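Local coordinates for protein lipase aflb (Neosartorya fumigata, PDB 6IDY) that probably hydrolyses ester bonds of lipids, as a fungal lipase whose structure carries a bound calcium ion, at residues G159-I164 against S223-A228. Sequence-based numbering, arbitrary orientation.
Sequences GKKPVI and SESNVA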
ATOM      1  N   GLY A 159     -24.502   0.342 -10.358  1.00 47.17           N
ATOM      2  CA  GLY A 159     -23.615   0.699 -11.464  1.00 45.65           C
ATOM      3  C   GLY A 159     -22.222   1.111 -11.012  1.00 46.59           C
ATOM      4  O   GLY A 159     -21.446   1.664 -11.800  1.00 46.12           O
ATOM      5  N   LYS A 160     -21.893   0.846  -9.734  1.00 39.74           N
ATOM      6  CA  LYS A 160     -20.593   1.176  -9.155  1.00 36.91           C
ATOM      7  C   LYS A 160     -19.778  -0.095  -9.043  1.00 36.87           C
ATOM      8  O   LYS A 160     -20.230  -1.075  -8.450  1.00 36.79           O
ATOM      9  CB  LYS A 160     -20.733   1.867  -7.785  1.00 38.91           C
ATOM     10  CG  LYS A 160     -21.632   3.104  -7.803  1.00 47.87           C
ATOM     11  CD  LYS A 160     -21.240   4.128  -6.755  1.00 56.16           C
ATOM     12  CE  LYS A 160     -21.851   3.908  -5.392  1.00 58.57           C
ATOM     13  NZ  LYS A 160     -21.487   4.998  -4.448  1.00 58.89           N
ATOM     14  N   LYS A 161     -18.598  -0.095  -9.659  1.00 30.23           N
ATOM     15  CA  LYS A 161     -17.697  -1.239  -9.654  1.00 28.12           C
ATOM     16  C   LYS A 161     -17.063  -1.408  -8.262  1.00 29.93           C
ATOM     17  O   LYS A 161     -16.470  -0.457  -7.758  1.00 27.65           O
ATOM     18  CB  LYS A 161     -16.606  -1.050 -10.732  1.00 29.23           C
ATOM     19  CG  LYS A 161     -15.660  -2.239 -10.943  1.00 31.27           C
ATOM     20  CD  LYS A 161     -16.340  -3.357 -11.703  1.00 35.75           C
ATOM     21  CE  LYS A 161     -15.389  -4.056 -12.625  1.00 41.28           C
ATOM     22  NZ  LYS A 161     -15.379  -3.436 -13.980  1.00 42.08           N
ATOM     23  N   PRO A 162     -17.176  -2.595  -7.621  1.00 26.69           N
ATOM     24  CA  PRO A 162     -16.513  -2.785  -6.322  1.00 25.73           C
ATOM     25  C   PRO A 162     -14.994  -2.713  -6.476  1.00 28.18           C
ATOM     26  O   PRO A 162     -14.443  -3.290  -7.409  1.00 28.92           O
ATOM     27  CB  PRO A 162     -16.984  -4.178  -5.881  1.00 27.68           C
ATOM     28  CG  PRO A 162     -18.212  -4.472  -6.731  1.00 32.43           C
ATOM     29  CD  PRO A 162     -17.884  -3.824  -8.040  1.00 28.29           C
ATOM     30  N   VAL A 163     -14.331  -1.936  -5.614  1.00 23.23           N
ATOM     31  CA  VAL A 163     -12.878  -1.751  -5.648  1.00 22.07           C
ATOM     32  C   VAL A 163     -12.287  -2.167  -4.298  1.00 25.87           C
ATOM     33  O   VAL A 163     -12.627  -1.590  -3.262  1.00 25.10           O
ATOM     34  CB  VAL A 163     -12.442  -0.317  -6.085  1.00 25.10           C
ATOM     35  CG1 VAL A 163     -10.921  -0.167  -6.068  1.00 24.24           C
ATOM     36  CG2 VAL A 163     -12.989   0.033  -7.466  1.00 25.09           C
ATOM     37  N   ILE A 164     -11.410  -3.179  -4.323  1.00 21.21           N
ATOM     38  CA  ILE A 164     -10.751  -3.678  -3.122  1.00 20.24           C
ATOM     39  C   ILE A 164      -9.466  -2.900  -2.918  1.00 22.49           C
ATOM     40  O   ILE A 164      -8.575  -2.948  -3.769  1.00 21.88           O
ATOM     41  CB  ILE A 164     -10.503  -5.215  -3.174  1.00 22.81           C
ATOM     42  CG1 ILE A 164     -11.830  -5.977  -3.432  1.00 23.36           C
ATOM     43  CG2 ILE A 164      -9.816  -5.697  -1.880  1.00 22.81           C
ATOM     44  CD1 ILE A 164     -11.662  -7.337  -3.998  1.00 23.73           C
ATOM     45  N   SER A 223     -21.421  -9.345  -4.738  1.00 27.84           N
ATOM     46  CA  SER A 223     -21.771  -8.275  -5.670  1.00 27.12           C
ATOM     47  C   SER A 223     -22.278  -8.802  -7.002  1.00 29.49           C
ATOM     48  O   SER A 223     -22.812  -8.012  -7.781  1.00 29.42           O
ATOM     49  CB  SER A 223     -20.557  -7.383  -5.925  1.00 28.77           C
ATOM     50  OG  SER A 223     -19.950  -6.976  -4.712  1.00 34.83           O
ATOM     51  N   GLU A 224     -22.048 -10.116  -7.298  1.00 24.73           N
ATOM     52  CA  GLU A 224     -22.382 -10.780  -8.576  1.00 24.85           C
ATOM     53  C   GLU A 224     -21.785  -9.923  -9.703  1.00 29.54           C
ATOM     54  O   GLU A 224     -22.472  -9.535 -10.654  1.00 30.14           O
ATOM     55  CB  GLU A 224     -23.908 -10.951  -8.749  1.00 27.11           C
ATOM     56  CG  GLU A 224     -24.572 -11.789  -7.671  1.00 39.57           C
ATOM     57  CD  GLU A 224     -25.981 -12.231  -8.019  1.00 64.40           C
ATOM     58  OE1 GLU A 224     -26.826 -11.358  -8.326  1.00 58.09           O
ATOM     59  OE2 GLU A 224     -26.241 -13.456  -7.988  1.00 60.03           O
ATOM     60  N   SER A 225     -20.516  -9.546  -9.528  1.00 25.52           N
ATOM     61  CA  SER A 225     -19.855  -8.624 -10.434  1.00 24.97           C
ATOM     62  C   SER A 225     -18.372  -8.852 -10.431  1.00 27.34           C
ATOM     63  O   SER A 225     -17.828  -9.383  -9.467  1.00 26.33           O
ATOM     64  CB  SER A 225     -20.125  -7.190  -9.965  1.00 27.96           C
ATOM     65  OG  SER A 225     -19.469  -6.206 -10.744  1.00 34.56           O
ATOM     66  N   ASN A 226     -17.704  -8.401 -11.493  1.00 23.61           N
ATOM     67  CA  ASN A 226     -16.257  -8.400 -11.529  1.00 23.13           C
ATOM     68  C   ASN A 226     -15.835  -7.197 -10.680  1.00 26.81           C
ATOM     69  O   ASN A 226     -16.652  -6.314 -10.395  1.00 26.07           O
ATOM     70  CB  ASN A 226     -15.734  -8.312 -12.957  1.00 23.29           C
ATOM     71  CG  ASN A 226     -15.667  -9.655 -13.648  1.00 38.76           C
ATOM     72  OD1 ASN A 226     -16.220 -10.659 -13.185  1.00 29.96           O
ATOM     73  ND2 ASN A 226     -14.974  -9.709 -14.769  1.00 30.53           N
ATOM     74  N   VAL A 227     -14.597  -7.196 -10.216  1.00 23.36           N
ATOM     75  CA  VAL A 227     -14.101  -6.142  -9.338  1.00 21.70           C
ATOM     76  C   VAL A 227     -12.823  -5.539  -9.890  1.00 25.45           C
ATOM     77  O   VAL A 227     -12.271  -6.013 -10.887  1.00 25.22           O
ATOM     78  CB  VAL A 227     -13.882  -6.677  -7.883  1.00 24.21           C
ATOM     79  CG1 VAL A 227     -15.172  -7.249  -7.289  1.00 24.26           C
ATOM     80  CG2 VAL A 227     -12.741  -7.701  -7.818  1.00 22.94           C
ATOM     81  N   ALA A 228     -12.341  -4.517  -9.197  1.00 21.48           N
ATOM     82  CA  ALA A 228     -11.064  -3.891  -9.430  1.00 20.32           C
ATOM     83  C   ALA A 228     -10.323  -3.947  -8.106  1.00 24.14           C
ATOM     84  O   ALA A 228     -10.944  -4.028  -7.041  1.00 23.29           O
ATOM     85  CB  ALA A 228     -11.248  -2.457  -9.872  1.00 21.19           C
TER
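Pro-162 and Ala-228 open the pairing of two parallel strands: Ala-228 N donates to Pro-162 O over 3.0 Å, with 163° at the hydrogen. Ala-228 then accepts in turn, its O taking the N-H of Ile-164, two residues after Pro-162, at 2.9 Å and 166°. Besides that N-H, Ala-228 O receives a weak CA-H...O contact from Val-163 CA at 3.3 Å. Ahead of this ladder Pro-162 has no N-H to offer, and the Asn-226 carbonyl is satisfied from within its own segment: Ser-225 OG donates to Asn-226 O, 2.8 Å away in the carbonyl plane and on a lone pair. Lys-161 lays its aliphatic chain alongside the same carbonyl, CD lying 3.2 Å from Asn-226 O, while its NZ continues to a salt bridge with Asp-254. The other carboxylate oxygen of Asp-254 accepts from Asn-226 ND2. Ser-223 OG hydrogen-bonds Ile-219 O, so it meets Pro-162 CG, at 3.7 Å, only by packing. On one sheet face, Pro-162 CB touches Val-227 CG1 at 3.8 Å and Ile-164 CD1 meets Val-227 CG2, all three residues against Ile-219 of helix 205-223; on the other, Val-163 CG2 packs on Ala-228 CB. Helix 205-223 ends in a Schellman motif with Glu-224, at positive phi, as its C-prime residue. The chemistry implies that these neighbouring central strands of an alpha/beta-hydrolase-type sheet start their backbone pairing just after a locally satisfied carbonyl, and that Asp-254 probably offsets the lysine's charge.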